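Local coordinates for protein Exo-beta-1,4-mannosidase (Rhizomucor miehei, PDB 4LYP) that hydrolyses terminal, non-reducing beta-mannose residues as a family 5 glycoside hydrolase with a TIM-barrel fold, and also shows transglycosylation activity, at residues A[101-106]-A[160-165]; A[147-152]-A[207-212]; A[355-360]-A[397-402]; A[339-344]-A[418-423]. All blocks are in the same frame, centred on the assembly; numbering follows the deposited sequence.

Interaction 1 of 4, residues A[101-106]-A[160-165]; sequences SSEGPD and GQYVAW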
loop_
_atom_site.group_PDB
_atom_site.type_symbol
_atom_site.label_atom_id
_atom_site.label_comp_id
_atom_site.label_asym_id
_atom_site.label_seq_id
_atom_site.Cartn_x
_atom_site.Cartn_y
_atom_site.Cartn_z
ATOM N N SER A 101 -0.248 10.116 -3.902
ATOM C CA SER A 101 -0.229 10.525 -5.294
ATOM C C SER A 101 -1.584 10.114 -5.876
ATOM O O SER A 101 -2.211 9.177 -5.388
ATOM C CB SER A 101 0.897 9.834 -6.069
ATOM O OG SER A 101 0.643 8.455 -6.279
ATOM N N SER A 102 -1.964 10.828 -6.941
ATOM C CA SER A 102 -3.007 10.343 -7.875
ATOM C C SER A 102 -3.032 11.344 -9.009
ATOM O O SER A 102 -3.082 12.542 -8.787
ATOM C CB SER A 102 -4.360 10.135 -7.243
ATOM O OG SER A 102 -4.834 11.280 -6.670
ATOM N N GLU A 103 -3.067 10.824 -10.223
ATOM C CA GLU A 103 -2.933 11.629 -11.411
ATOM C C GLU A 103 -4.242 11.684 -12.166
ATOM O O GLU A 103 -4.956 10.673 -12.314
ATOM C CB GLU A 103 -1.793 11.106 -12.298
ATOM C CG GLU A 103 -0.416 11.298 -11.668
ATOM C CD GLU A 103 -0.065 10.221 -10.621
ATOM O OE1 GLU A 103 -0.292 9.043 -10.793
ATOM O OE2 GLU A 103 0.581 10.662 -9.611
ATOM N N GLY A 104 -4.553 12.873 -12.720
ATOM C CA GLY A 104 -5.659 13.033 -13.671
ATOM C C GLY A 104 -5.201 12.702 -15.093
ATOM O O GLY A 104 -4.145 12.063 -15.276
ATOM N N PRO A 105 -5.933 13.102 -16.118
ATOM C CA PRO A 105 -7.175 13.931 -16.019
ATOM C C PRO A 105 -8.351 13.184 -15.370
ATOM O O PRO A 105 -8.365 11.933 -15.306
ATOM C CB PRO A 105 -7.457 14.278 -17.481
ATOM C CG PRO A 105 -6.844 13.237 -18.265
ATOM C CD PRO A 105 -5.591 12.782 -17.547
ATOM N N ASP A 106 -9.350 13.946 -14.946
ATOM C CA ASP A 106 -10.433 13.421 -14.129
ATOM C C ASP A 106 -11.601 12.871 -14.937
ATOM O O ASP A 106 -12.671 12.600 -14.387
ATOM C CB ASP A 106 -10.947 14.534 -13.178
ATOM C CG ASP A 106 -9.883 14.889 -12.082
ATOM O OD1 ASP A 106 -9.351 13.892 -11.517
ATOM O OD2 ASP A 106 -9.647 16.048 -11.825
ATOM N N GLY A 160 1.444 4.774 -16.212
ATOM C CA GLY A 160 0.845 4.862 -17.530
ATOM C C GLY A 160 0.315 6.236 -17.829
ATOM O O GLY A 160 0.379 6.680 -18.976
ATOM N N GLN A 161 -0.182 6.942 -16.823
ATOM C CA GLN A 161 -0.622 8.314 -17.014
ATOM C C GLN A 161 0.582 9.220 -17.288
ATOM O O GLN A 161 0.492 10.092 -18.141
ATOM C CB GLN A 161 -1.460 8.801 -15.831
ATOM C CG GLN A 161 -1.914 10.231 -16.021
ATOM C CD GLN A 161 -2.771 10.384 -17.264
ATOM O OE1 GLN A 161 -3.776 9.688 -17.420
ATOM N NE2 GLN A 161 -2.409 11.305 -18.181
ATOM N N TYR A 162 1.675 9.059 -16.535
ATOM C CA TYR A 162 2.866 9.875 -16.863
ATOM C C TYR A 162 3.293 9.627 -18.301
ATOM O O TYR A 162 3.658 10.584 -19.028
ATOM C CB TYR A 162 4.017 9.618 -15.902
ATOM C CG TYR A 162 3.901 10.221 -14.534
ATOM C CD1 TYR A 162 3.269 9.568 -13.483
ATOM C CD2 TYR A 162 4.406 11.485 -14.252
ATOM C CE1 TYR A 162 3.203 10.095 -12.219
ATOM C CE2 TYR A 162 4.366 12.020 -12.984
ATOM C CZ TYR A 162 3.795 11.318 -11.944
ATOM O OH TYR A 162 3.867 11.844 -10.704
ATOM N N VAL A 163 3.300 8.365 -18.755
ATOM C CA VAL A 163 3.628 8.055 -20.130
ATOM C C VAL A 163 2.679 8.751 -21.078
ATOM O O VAL A 163 3.106 9.339 -22.085
ATOM C CB VAL A 163 3.698 6.527 -20.360
ATOM C CG1 VAL A 163 3.819 6.203 -21.859
ATOM C CG2 VAL A 163 4.851 5.906 -19.559
ATOM N N ALA A 164 1.364 8.723 -20.794
ATOM C CA ALA A 164 0.402 9.429 -21.642
ATOM C C ALA A 164 0.704 10.913 -21.686
ATOM O O ALA A 164 0.547 11.565 -22.758
ATOM C CB ALA A 164 -1.004 9.187 -21.091
ATOM N N TRP A 165 1.013 11.527 -20.553
ATOM C CA TRP A 165 1.396 12.943 -20.571
ATOM C C TRP A 165 2.589 13.210 -21.444
ATOM O O TRP A 165 2.572 14.179 -22.211
ATOM C CB TRP A 165 1.632 13.418 -19.181
ATOM C CG TRP A 165 0.388 13.726 -18.362
ATOM C CD1 TRP A 165 -0.784 14.233 -18.810
ATOM C CD2 TRP A 165 0.261 13.624 -16.921
ATOM N NE1 TRP A 165 -1.670 14.438 -17.759
ATOM C CE2 TRP A 165 -1.054 14.093 -16.579
ATOM C CE3 TRP A 165 1.122 13.226 -15.891
ATOM C CZ2 TRP A 165 -1.477 14.184 -15.262
ATOM C CZ3 TRP A 165 0.680 13.360 -14.587
ATOM C CH2 TRP A 165 -0.622 13.822 -14.273
HETATM O O HOH W 1 3.114 9.793 -8.912
#
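Glu103 and Trp165 make the apolar part of this contact, the methylene groups of the glutamate lying against the six-membered ring of the indole. Both CB and CG of Glu103 come to 3.6 Å from Trp165 CH2, while the carboxylate plane stands 81° from the indole plane. CB of Glu103 also meets the CG methylene of Gln161, one helical turn before Trp165.

Polar contact between Glu103 and Tyr162 runs through water. Water 1 donates to Glu103 OE2 and accepts from Tyr162 OH, each bond 2.8 Å long. With Glu103 CG beside the backbone N and the chain bent at chi2 (80°), the carboxylate is directed to the CE1 side of the tyrosine, CD lying 3.6 Å from Tyr162 CE1. The other carboxylate oxygen, OE1, accepts from the backbone N of Gly158.

Close packing without a direct bond marks the Gly104 carbonyl. Its O lies 2.9 Å from Gln161 CD and 3.4 Å from Trp165 CZ2. Neither end of the Gln161 amide is hydrogen-bonded to Gly104 O: OE1 is itself an acceptor, and NE2 lies at a poor angle and bonds Gln170 OE1. Arg111 mediates instead, its NH1 bonding Gln161 OE1 and its NH2 bonding Glu103 O and, weakly, Gly104 O. The cis peptide before Pro105 turns the chain here, and Pro105 CD rests 3.6 Å from Gln161 NE2.

The loop after strand 95-99 is therefore joined to helix 158-167 by methylene-indole packing, a bridging water and a shared arginine, which leaves the buried carboxylate with partners on both oxygens.

Interaction 2 of 4, residues A[147-152]-A[207-212]; sequences MTLGNF and DHIYTV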
loop_
_atom_site.group_PDB
_atom_site.type_symbol
_atom_site.label_atom_id
_atom_site.label_comp_id
_atom_site.label_asym_id
_atom_site.label_seq_id
_atom_site.Cartn_x
_atom_site.Cartn_y
_atom_site.Cartn_z
ATOM N N MET A 147 4.354 6.343 2.867
ATOM C CA MET A 147 3.813 7.318 1.895
ATOM C C MET A 147 4.150 6.855 0.470
ATOM O O MET A 147 5.273 7.069 0.012
ATOM C CB MET A 147 4.423 8.657 2.135
ATOM C CG MET A 147 4.034 9.310 3.490
ATOM S SD MET A 147 2.361 9.951 3.496
ATOM C CE MET A 147 2.682 11.531 2.695
ATOM N N THR A 148 3.212 6.201 -0.188
ATOM C CA THR A 148 3.435 5.674 -1.551
ATOM C C THR A 148 3.353 6.843 -2.539
ATOM O O THR A 148 2.323 7.529 -2.615
ATOM C CB THR A 148 2.466 4.581 -1.887
ATOM O OG1 THR A 148 2.513 3.575 -0.830
ATOM C CG2 THR A 148 2.770 3.910 -3.204
ATOM N N LEU A 149 4.457 7.116 -3.251
ATOM C CA LEU A 149 4.554 8.338 -4.074
ATOM C C LEU A 149 4.092 8.166 -5.503
ATOM O O LEU A 149 4.027 9.175 -6.253
ATOM C CB LEU A 149 5.988 8.843 -4.019
ATOM C CG LEU A 149 6.414 9.419 -2.682
ATOM C CD1 LEU A 149 7.945 9.400 -2.579
ATOM C CD2 LEU A 149 5.872 10.836 -2.574
ATOM N N GLY A 150 3.802 6.941 -5.920
ATOM C CA GLY A 150 3.364 6.678 -7.297
ATOM C C GLY A 150 2.835 5.297 -7.397
ATOM O O GLY A 150 2.724 4.605 -6.362
ATOM N N ASN A 151 2.548 4.878 -8.615
ATOM C CA ASN A 151 1.835 3.597 -8.789
ATOM C C ASN A 151 2.132 3.077 -10.154
ATOM O O ASN A 151 1.956 3.822 -11.135
ATOM C CB ASN A 151 0.334 3.826 -8.617
ATOM C CG ASN A 151 -0.500 2.565 -8.513
ATOM O OD1 ASN A 151 0.002 1.426 -8.514
ATOM N ND2 ASN A 151 -1.784 2.784 -8.347
ATOM N N PHE A 152 2.592 1.858 -10.297
ATOM C CA PHE A 152 2.698 1.282 -11.632
ATOM C C PHE A 152 1.302 1.229 -12.255
ATOM O O PHE A 152 1.186 1.411 -13.494
ATOM C CB PHE A 152 3.347 -0.091 -11.566
ATOM C CG PHE A 152 3.609 -0.626 -12.942
ATOM C CD1 PHE A 152 4.771 -0.244 -13.628
ATOM C CD2 PHE A 152 2.660 -1.431 -13.615
ATOM C CE1 PHE A 152 5.005 -0.662 -14.917
ATOM C CE2 PHE A 152 2.906 -1.860 -14.936
ATOM C CZ PHE A 152 4.096 -1.457 -15.571
ATOM N N ASP A 207 9.194 16.033 -9.670
ATOM C CA ASP A 207 8.504 17.229 -9.280
ATOM C C ASP A 207 7.399 16.924 -8.274
ATOM O O ASP A 207 7.184 17.682 -7.300
ATOM C CB ASP A 207 7.864 17.941 -10.498
ATOM C CG ASP A 207 8.871 18.525 -11.453
ATOM O OD1 ASP A 207 10.044 18.735 -11.091
ATOM O OD2 ASP A 207 8.469 18.850 -12.600
ATOM N N HIS A 208 6.649 15.834 -8.490
ATOM C CA HIS A 208 5.638 15.446 -7.506
ATOM C C HIS A 208 6.247 15.058 -6.172
ATOM O O HIS A 208 5.754 15.452 -5.106
ATOM C CB HIS A 208 4.764 14.311 -8.070
ATOM C CG HIS A 208 3.766 13.841 -7.088
ATOM N ND1 HIS A 208 2.764 14.669 -6.638
ATOM C CD2 HIS A 208 3.682 12.640 -6.350
ATOM C CE1 HIS A 208 2.067 13.989 -5.715
ATOM N NE2 HIS A 208 2.609 12.750 -5.541
ATOM N N ILE A 209 7.355 14.244 -6.207
ATOM C CA ILE A 209 7.990 13.850 -4.982
ATOM C C ILE A 209 8.444 15.043 -4.187
ATOM O O ILE A 209 8.191 15.136 -2.954
ATOM C CB ILE A 209 9.189 12.896 -5.262
ATOM C CG1 ILE A 209 8.693 11.610 -5.923
ATOM C CG2 ILE A 209 9.979 12.646 -4.020
ATOM C CD1 ILE A 209 9.831 10.732 -6.435
ATOM N N TYR A 210 9.050 16.045 -4.847
ATOM C CA TYR A 210 9.487 17.244 -4.155
ATOM C C TYR A 210 8.297 17.934 -3.520
ATOM O O TYR A 210 8.389 18.407 -2.366
ATOM C CB TYR A 210 10.168 18.189 -5.191
ATOM C CG TYR A 210 10.593 19.500 -4.556
ATOM C CD1 TYR A 210 9.695 20.571 -4.431
ATOM C CD2 TYR A 210 11.863 19.655 -4.007
ATOM C CE1 TYR A 210 10.090 21.756 -3.790
ATOM C CE2 TYR A 210 12.251 20.816 -3.374
ATOM C CZ TYR A 210 11.346 21.819 -3.232
ATOM O OH TYR A 210 11.797 22.968 -2.612
ATOM N N THR A 211 7.179 18.013 -4.261
ATOM C CA THR A 211 6.032 18.772 -3.773
ATOM C C THR A 211 5.470 18.071 -2.518
ATOM O O THR A 211 5.138 18.751 -1.543
ATOM C CB THR A 211 4.970 18.832 -4.851
ATOM O OG1 THR A 211 5.472 19.555 -5.969
ATOM C CG2 THR A 211 3.730 19.562 -4.334
ATOM N N VAL A 212 5.388 16.743 -2.496
ATOM C CA VAL A 212 4.886 16.059 -1.294
ATOM C C VAL A 212 5.866 16.149 -0.161
ATOM O O VAL A 212 5.476 16.448 0.996
ATOM C CB VAL A 212 4.493 14.600 -1.603
ATOM C CG1 VAL A 212 3.918 13.931 -0.385
ATOM C CG2 VAL A 212 3.486 14.545 -2.753
#
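In the TIM barrel, the end of strand 144-148 and the loop leaving it pack against helix 197-213, and Leu149 fills the join. Its two methyl groups divide the work: CD1 lies 4.1 Å from both CG1 and CG2 of Ile209, whereas CD2 reaches CB of Val212 at 4.1 Å. The leucine crosses Ile209 at about a right angle but runs past Val212 in the opposite direction, so the two branches of one side chain meet residues about one helical turn apart.

Met147, two residues earlier, adds its terminal methyl. Bends at chi2 (-75°) and chi3 (-82°) curl the chain and bring CE to 4.1 Å from Val212 CG1.

The remaining contact sets a carbonyl oxygen against a ring carbon: Leu149 O lies at the edge of the His208 imidazole, near its plane, 3.5 Å from His208 CD2. The two ring nitrogens bond to other groups, ND1 to Tyr123 OH and NE2 to Ala100 O, which fix the rotation of the ring.

Strand 230-234 borders the cluster through Trp233, which touches Met147, Leu149 and Val212; on the other side of strand 144-148, Val98 of strand 95-99 packs on Met147.

Interaction 3 of 4, residues A[355-360]-A[397-402]; sequences YLPSTP and RSTYPP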
loop_
_atom_site.group_PDB
_atom_site.type_symbol
_atom_site.label_atom_id
_atom_site.label_comp_id
_atom_site.label_asym_id
_atom_site.label_seq_id
_atom_site.Cartn_x
_atom_site.Cartn_y
_atom_site.Cartn_z
ATOM N N TYR A 355 -19.041 -10.674 -3.775
ATOM C CA TYR A 355 -18.718 -9.316 -3.358
ATOM C C TYR A 355 -19.718 -8.743 -2.341
ATOM O O TYR A 355 -19.547 -7.625 -1.952
ATOM C CB TYR A 355 -18.621 -8.386 -4.601
ATOM C CG TYR A 355 -17.622 -8.929 -5.593
ATOM C CD1 TYR A 355 -16.248 -8.878 -5.316
ATOM C CD2 TYR A 355 -18.005 -9.497 -6.757
ATOM C CE1 TYR A 355 -15.327 -9.429 -6.206
ATOM C CE2 TYR A 355 -17.103 -10.051 -7.664
ATOM C CZ TYR A 355 -15.747 -10.045 -7.379
ATOM O OH TYR A 355 -14.782 -10.547 -8.208
ATOM N N LEU A 356 -20.721 -9.542 -1.950
ATOM C CA LEU A 356 -21.667 -8.985 -0.961
ATOM C C LEU A 356 -21.028 -8.957 0.422
ATOM O O LEU A 356 -20.445 -9.944 0.885
ATOM C CB LEU A 356 -22.922 -9.868 -0.904
ATOM C CG LEU A 356 -23.820 -9.834 -2.179
ATOM C CD1 LEU A 356 -24.950 -10.801 -1.962
ATOM C CD2 LEU A 356 -24.351 -8.419 -2.397
ATOM N N PRO A 357 -21.219 -7.859 1.142
ATOM C CA PRO A 357 -20.699 -7.851 2.528
ATOM C C PRO A 357 -21.320 -8.883 3.457
ATOM O O PRO A 357 -20.682 -9.343 4.398
ATOM C CB PRO A 357 -21.061 -6.412 3.020
ATOM C CG PRO A 357 -21.067 -5.600 1.743
ATOM C CD PRO A 357 -21.656 -6.506 0.688
ATOM N N SER A 358 -22.573 -9.325 3.148
ATOM C CA SER A 358 -23.191 -10.386 3.949
ATOM C C SER A 358 -22.534 -11.728 3.716
ATOM O O SER A 358 -22.730 -12.651 4.510
ATOM C CB SER A 358 -24.666 -10.450 3.598
ATOM O OG SER A 358 -24.847 -10.693 2.237
ATOM N N THR A 359 -21.748 -11.913 2.656
ATOM C CA THR A 359 -21.088 -13.217 2.428
ATOM C C THR A 359 -20.032 -13.416 3.470
ATOM O O THR A 359 -19.237 -12.525 3.745
ATOM C CB THR A 359 -20.541 -13.248 0.994
ATOM O OG1 THR A 359 -21.684 -13.185 0.152
ATOM C CG2 THR A 359 -19.727 -14.480 0.748
ATOM N N PRO A 360 -19.967 -14.620 4.087
ATOM C CA PRO A 360 -18.934 -14.855 5.084
ATOM C C PRO A 360 -17.510 -14.870 4.518
ATOM O O PRO A 360 -17.308 -14.972 3.311
ATOM C CB PRO A 360 -19.249 -16.263 5.631
ATOM C CG PRO A 360 -20.677 -16.486 5.279
ATOM C CD PRO A 360 -20.895 -15.771 3.984
ATOM N N ARG A 397 -19.198 0.204 1.981
ATOM C CA ARG A 397 -19.757 -1.085 1.653
ATOM C C ARG A 397 -19.929 -1.152 0.158
ATOM O O ARG A 397 -20.338 -0.124 -0.483
ATOM C CB ARG A 397 -21.161 -1.291 2.306
ATOM C CG ARG A 397 -21.115 -1.345 3.835
ATOM C CD ARG A 397 -20.481 -2.672 4.347
ATOM N NE ARG A 397 -20.546 -2.780 5.822
ATOM C CZ ARG A 397 -19.723 -2.157 6.680
ATOM N NH1 ARG A 397 -18.764 -1.365 6.269
ATOM N NH2 ARG A 397 -19.763 -2.418 8.003
ATOM N N SER A 398 -19.750 -2.310 -0.447
ATOM C CA SER A 398 -19.826 -2.425 -1.900
ATOM C C SER A 398 -21.238 -2.266 -2.420
ATOM O O SER A 398 -21.412 -2.123 -3.654
ATOM C CB SER A 398 -19.260 -3.750 -2.307
ATOM O OG SER A 398 -19.925 -4.825 -1.675
ATOM N N THR A 399 -22.260 -2.288 -1.535
ATOM C CA THR A 399 -23.648 -2.141 -1.964
ATOM C C THR A 399 -24.051 -0.663 -1.952
ATOM O O THR A 399 -25.184 -0.374 -2.355
ATOM C CB THR A 399 -24.538 -2.945 -0.978
ATOM O OG1 THR A 399 -24.262 -2.476 0.352
ATOM C CG2 THR A 399 -24.341 -4.439 -1.121
ATOM N N TYR A 400 -23.208 0.253 -1.519
ATOM C CA TYR A 400 -23.595 1.666 -1.411
ATOM C C TYR A 400 -23.438 2.396 -2.742
ATOM O O TYR A 400 -22.601 2.009 -3.600
ATOM C CB TYR A 400 -22.699 2.340 -0.364
ATOM C CG TYR A 400 -22.974 1.938 1.049
ATOM C CD1 TYR A 400 -22.065 2.370 2.044
ATOM C CD2 TYR A 400 -24.081 1.170 1.470
ATOM C CE1 TYR A 400 -22.273 2.046 3.424
ATOM C CE2 TYR A 400 -24.277 0.838 2.813
ATOM C CZ TYR A 400 -23.379 1.277 3.754
ATOM O OH TYR A 400 -23.569 0.920 5.079
ATOM N N PRO A 401 -24.224 3.419 -2.971
ATOM C CA PRO A 401 -24.118 4.120 -4.227
ATOM C C PRO A 401 -22.820 4.887 -4.353
ATOM O O PRO A 401 -22.241 5.393 -3.355
ATOM C CB PRO A 401 -25.311 5.074 -4.185
ATOM C CG PRO A 401 -25.637 5.235 -2.752
ATOM C CD PRO A 401 -25.223 4.013 -2.065
ATOM N N PRO A 402 -22.350 5.152 -5.583
ATOM C CA PRO A 402 -21.196 6.042 -5.763
ATOM C C PRO A 402 -21.489 7.464 -5.309
ATOM O O PRO A 402 -22.660 7.931 -5.433
ATOM C CB PRO A 402 -20.947 5.979 -7.298
ATOM C CG PRO A 402 -21.665 4.714 -7.780
ATOM C CD PRO A 402 -22.834 4.541 -6.836
#
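Ser398 donates through its hydroxyl to the backbone of the facing loop, giving the direct hydrogen bond of this contact: OG to Tyr355 O, 2.8 Å. The C=O...OG angle is 159° and the donor is tilted 20° from the carbonyl plane, so the hydroxyl meets the oxygen nearly end-on. Ser398 chi1 of 57° sets OG between its own backbone N and carbonyl carbon, and from there it also lies 3.4 Å from Pro357 CD.

Two type I beta turns face each other here, Leu356 to Thr359 and Arg397 to Tyr400. Each is closed by a backbone bond, Thr359 N to Leu356 O in the first and Tyr400 N to Arg397 O in the second. They belong to long loops that follow strands 333-338 and 386-394 of the barrel, and the contact joins those loops at the protein surface.

Apolar contacts centre on the Pro357 ring, which is touched at several atoms. Thr399 CG2 approaches Pro357 CD at 3.8 Å, and Arg397 CD sits 4.0 Å from both Pro357 CB and Pro357 CG. The same Thr399 methyl reaches Leu356 CD2 at 4.2 Å, the two side chains crossing at about a right angle. Arg397 contributes its aliphatic part to the proline; its guanidinium is held by Gly394 O at NH1 and Ser425 OG at NH2. Its CB meanwhile lies 3.5 Å above the centre of the Tyr400 ring, within the same turn.

Interaction 4 of 4, residues A[339-344]-A[418-423]; sequences GMARDA and HGWYSV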
loop_
_atom_site.group_PDB
_atom_site.type_symbol
_atom_site.label_atom_id
_atom_site.label_comp_id
_atom_site.label_asym_id
_atom_site.label_seq_id
_atom_site.Cartn_x
_atom_site.Cartn_y
_atom_site.Cartn_z
ATOM N N GLY A 339 -4.081 -10.443 0.857
ATOM C CA GLY A 339 -5.536 -10.445 1.085
ATOM C C GLY A 339 -6.147 -11.658 0.409
ATOM O O GLY A 339 -5.517 -12.449 -0.275
ATOM N N MET A 340 -7.463 -11.818 0.673
ATOM C CA MET A 340 -8.244 -12.947 0.143
ATOM C C MET A 340 -9.704 -12.494 0.051
ATOM O O MET A 340 -10.169 -11.688 0.856
ATOM C CB MET A 340 -8.055 -14.182 1.024
ATOM C CG MET A 340 -8.848 -15.370 0.581
ATOM S SD MET A 340 -8.395 -16.920 1.411
ATOM C CE MET A 340 -6.873 -17.337 0.529
ATOM N N ALA A 341 -10.372 -13.087 -0.946
ATOM C CA ALA A 341 -11.782 -12.836 -1.232
ATOM C C ALA A 341 -12.675 -13.452 -0.148
ATOM O O ALA A 341 -12.262 -14.271 0.684
ATOM C CB ALA A 341 -12.120 -13.469 -2.572
ATOM N N ARG A 342 -13.946 -13.056 -0.222
ATOM C CA ARG A 342 -15.012 -13.664 0.613
ATOM C C ARG A 342 -15.312 -15.040 0.076
ATOM O O ARG A 342 -14.752 -15.504 -0.919
ATOM C CB ARG A 342 -16.221 -12.756 0.637
ATOM C CG ARG A 342 -15.891 -11.258 0.915
ATOM C CD ARG A 342 -17.098 -10.378 1.146
ATOM N NE ARG A 342 -17.624 -10.429 2.526
ATOM C CZ ARG A 342 -17.153 -9.677 3.504
ATOM N NH1 ARG A 342 -17.796 -9.729 4.704
ATOM N NH2 ARG A 342 -16.074 -8.898 3.373
ATOM N N ASP A 343 -16.228 -15.744 0.791
ATOM C CA ASP A 343 -16.496 -17.169 0.519
ATOM C C ASP A 343 -17.360 -17.449 -0.726
ATOM O O ASP A 343 -18.472 -18.000 -0.648
ATOM C CB ASP A 343 -17.195 -17.810 1.731
ATOM C CG ASP A 343 -16.305 -18.063 2.940
ATOM O OD1 ASP A 343 -15.028 -18.115 2.804
ATOM O OD2 ASP A 343 -16.864 -18.328 4.020
ATOM N N ALA A 344 -16.841 -17.084 -1.910
ATOM C CA ALA A 344 -17.516 -17.266 -3.189
ATOM C C ALA A 344 -17.956 -18.702 -3.382
ATOM O O ALA A 344 -19.011 -18.973 -4.004
ATOM C CB ALA A 344 -16.609 -16.845 -4.345
ATOM N N HIS A 418 -15.863 -3.609 -6.450
ATOM C CA HIS A 418 -16.056 -3.133 -5.104
ATOM C C HIS A 418 -16.254 -4.318 -4.208
ATOM O O HIS A 418 -17.087 -5.185 -4.464
ATOM C CB HIS A 418 -17.271 -2.197 -4.975
ATOM C CG HIS A 418 -17.265 -1.056 -5.908
ATOM N ND1 HIS A 418 -16.157 -0.326 -6.295
ATOM C CD2 HIS A 418 -18.362 -0.453 -6.527
ATOM C CE1 HIS A 418 -16.550 0.668 -7.124
ATOM N NE2 HIS A 418 -17.890 0.562 -7.277
ATOM N N GLY A 419 -15.562 -4.351 -3.049
ATOM C CA GLY A 419 -15.787 -5.386 -2.066
ATOM C C GLY A 419 -15.023 -6.656 -2.269
ATOM O O GLY A 419 -15.217 -7.614 -1.503
ATOM N N TRP A 420 -14.097 -6.728 -3.233
ATOM C CA TRP A 420 -13.311 -7.943 -3.420
ATOM C C TRP A 420 -12.531 -8.338 -2.149
ATOM O O TRP A 420 -12.693 -9.471 -1.655
ATOM C CB TRP A 420 -12.378 -7.764 -4.612
ATOM C CG TRP A 420 -11.624 -8.960 -5.086
ATOM C CD1 TRP A 420 -11.834 -10.306 -4.738
ATOM C CD2 TRP A 420 -10.539 -8.961 -6.015
ATOM N NE1 TRP A 420 -10.948 -11.108 -5.424
ATOM C CE2 TRP A 420 -10.147 -10.313 -6.205
ATOM C CE3 TRP A 420 -9.838 -7.961 -6.705
ATOM C CZ2 TRP A 420 -9.110 -10.687 -7.085
ATOM C CZ3 TRP A 420 -8.794 -8.343 -7.560
ATOM C CH2 TRP A 420 -8.441 -9.652 -7.742
ATOM N N TYR A 421 -11.714 -7.419 -1.656
ATOM C CA TYR A 421 -10.760 -7.751 -0.597
ATOM C C TYR A 421 -11.020 -6.918 0.669
ATOM O O TYR A 421 -10.414 -7.220 1.717
ATOM C CB TYR A 421 -9.326 -7.469 -1.100
ATOM C CG TYR A 421 -8.829 -8.465 -2.140
ATOM C CD1 TYR A 421 -9.024 -9.814 -1.936
ATOM C CD2 TYR A 421 -8.135 -8.043 -3.250
ATOM C CE1 TYR A 421 -8.463 -10.758 -2.828
ATOM C CE2 TYR A 421 -7.556 -8.948 -4.112
ATOM C CZ TYR A 421 -7.707 -10.302 -3.870
ATOM O OH TYR A 421 -7.103 -11.293 -4.665
ATOM N N SER A 422 -11.902 -5.907 0.633
ATOM C CA SER A 422 -12.107 -5.024 1.822
ATOM C C SER A 422 -12.385 -5.825 3.033
ATOM O O SER A 422 -13.188 -6.760 3.067
ATOM C CB SER A 422 -13.298 -4.137 1.553
ATOM O OG SER A 422 -13.009 -3.064 0.658
ATOM N N VAL A 423 -11.800 -5.334 4.138
ATOM C CA VAL A 423 -12.195 -5.752 5.497
ATOM C C VAL A 423 -13.095 -4.670 6.028
ATOM O O VAL A 423 -12.681 -3.533 6.253
ATOM C CB VAL A 423 -10.949 -5.865 6.407
ATOM C CG1 VAL A 423 -11.376 -6.194 7.851
ATOM C CG2 VAL A 423 -9.983 -6.963 5.937
HETATM O O HOH W 2 -6.081 -13.391 -3.065
HETATM O O HOH W 3 -8.146 -8.913 2.015
HETATM O O HOH W 4 -12.555 -10.381 1.403
HETATM O O HOH W 5 -14.647 -11.310 -2.423
HETATM O O HOH W 6 -14.358 -8.272 1.076
#
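Tyr421 turns the edge of its ring to the backbone of 339-344, with CD1 3.4 Å from Met340 C and CE1 3.6 Å from Ala341 N, both near the ring plane. Beside it, Ala341 CB packs at the edge of the Trp420 indole, 3.8 Å from CD1. The backbones meet most directly where Ala341 CA points its hydrogen at Trp420 O, a CA-H...O contact of 3.5 Å with 166° at the hydrogen.

Waters carry the polar contact. One links Gly339 O with Tyr421 OH, another Met340 N with Tyr421 O. Water 5 accepts from Arg342 N and donates to Trp420 O at 2.8 Å. Water 6 accepts from Arg342 NH2 at 2.9 Å and lies 2.8 Å from both Gly419 O and Ser422 O. The Arg342 chain, bent at chi3 (82°), brings the guanidinium edge to this water.

The two rings also position each other, Tyr421 CE2 lying over the centre of the Trp420 indole, 3.4 Å above its plane. Farther out, Glu295 accepts from Trp420 NE1, while Asn296 pairs with Tyr421 OH. Arg342 is held by a salt bridge to Asp427 and by Thr359 O.

Asn296 also lines one of two guanidine sites, with Trp153, Glu238, Trp293 and Glu416, and the Trp420 side chain is about 6 Å from a bound guanidine; this meeting of loops after strands 333-338 and 386-394 thus borders a TIM-barrel pocket.

The four contacts form two touching pairs. Interactions 1 and 2, centres 12 Å apart, alternate along the chain and share the neighbourhood of strands 95-99 and 144-148; Ser101 CB packs 3.4 Å from His208 NE2 between them. Interactions 3 and 4, centres 10 Å apart, both join the loops following strands 333-338 and 386-394, with interaction 3 nested inside the loop that interaction 4 closes; the 339-344 and 355-360 segments meet where Asp343 N lies 2.8 Å from Pro360 O, a probable hydrogen bond. Interactions 2 and 4 lie on opposite sides of the chain's centre, their centres about 28 Å apart, so the two pairs join loops and helices in separate sectors of one barrel.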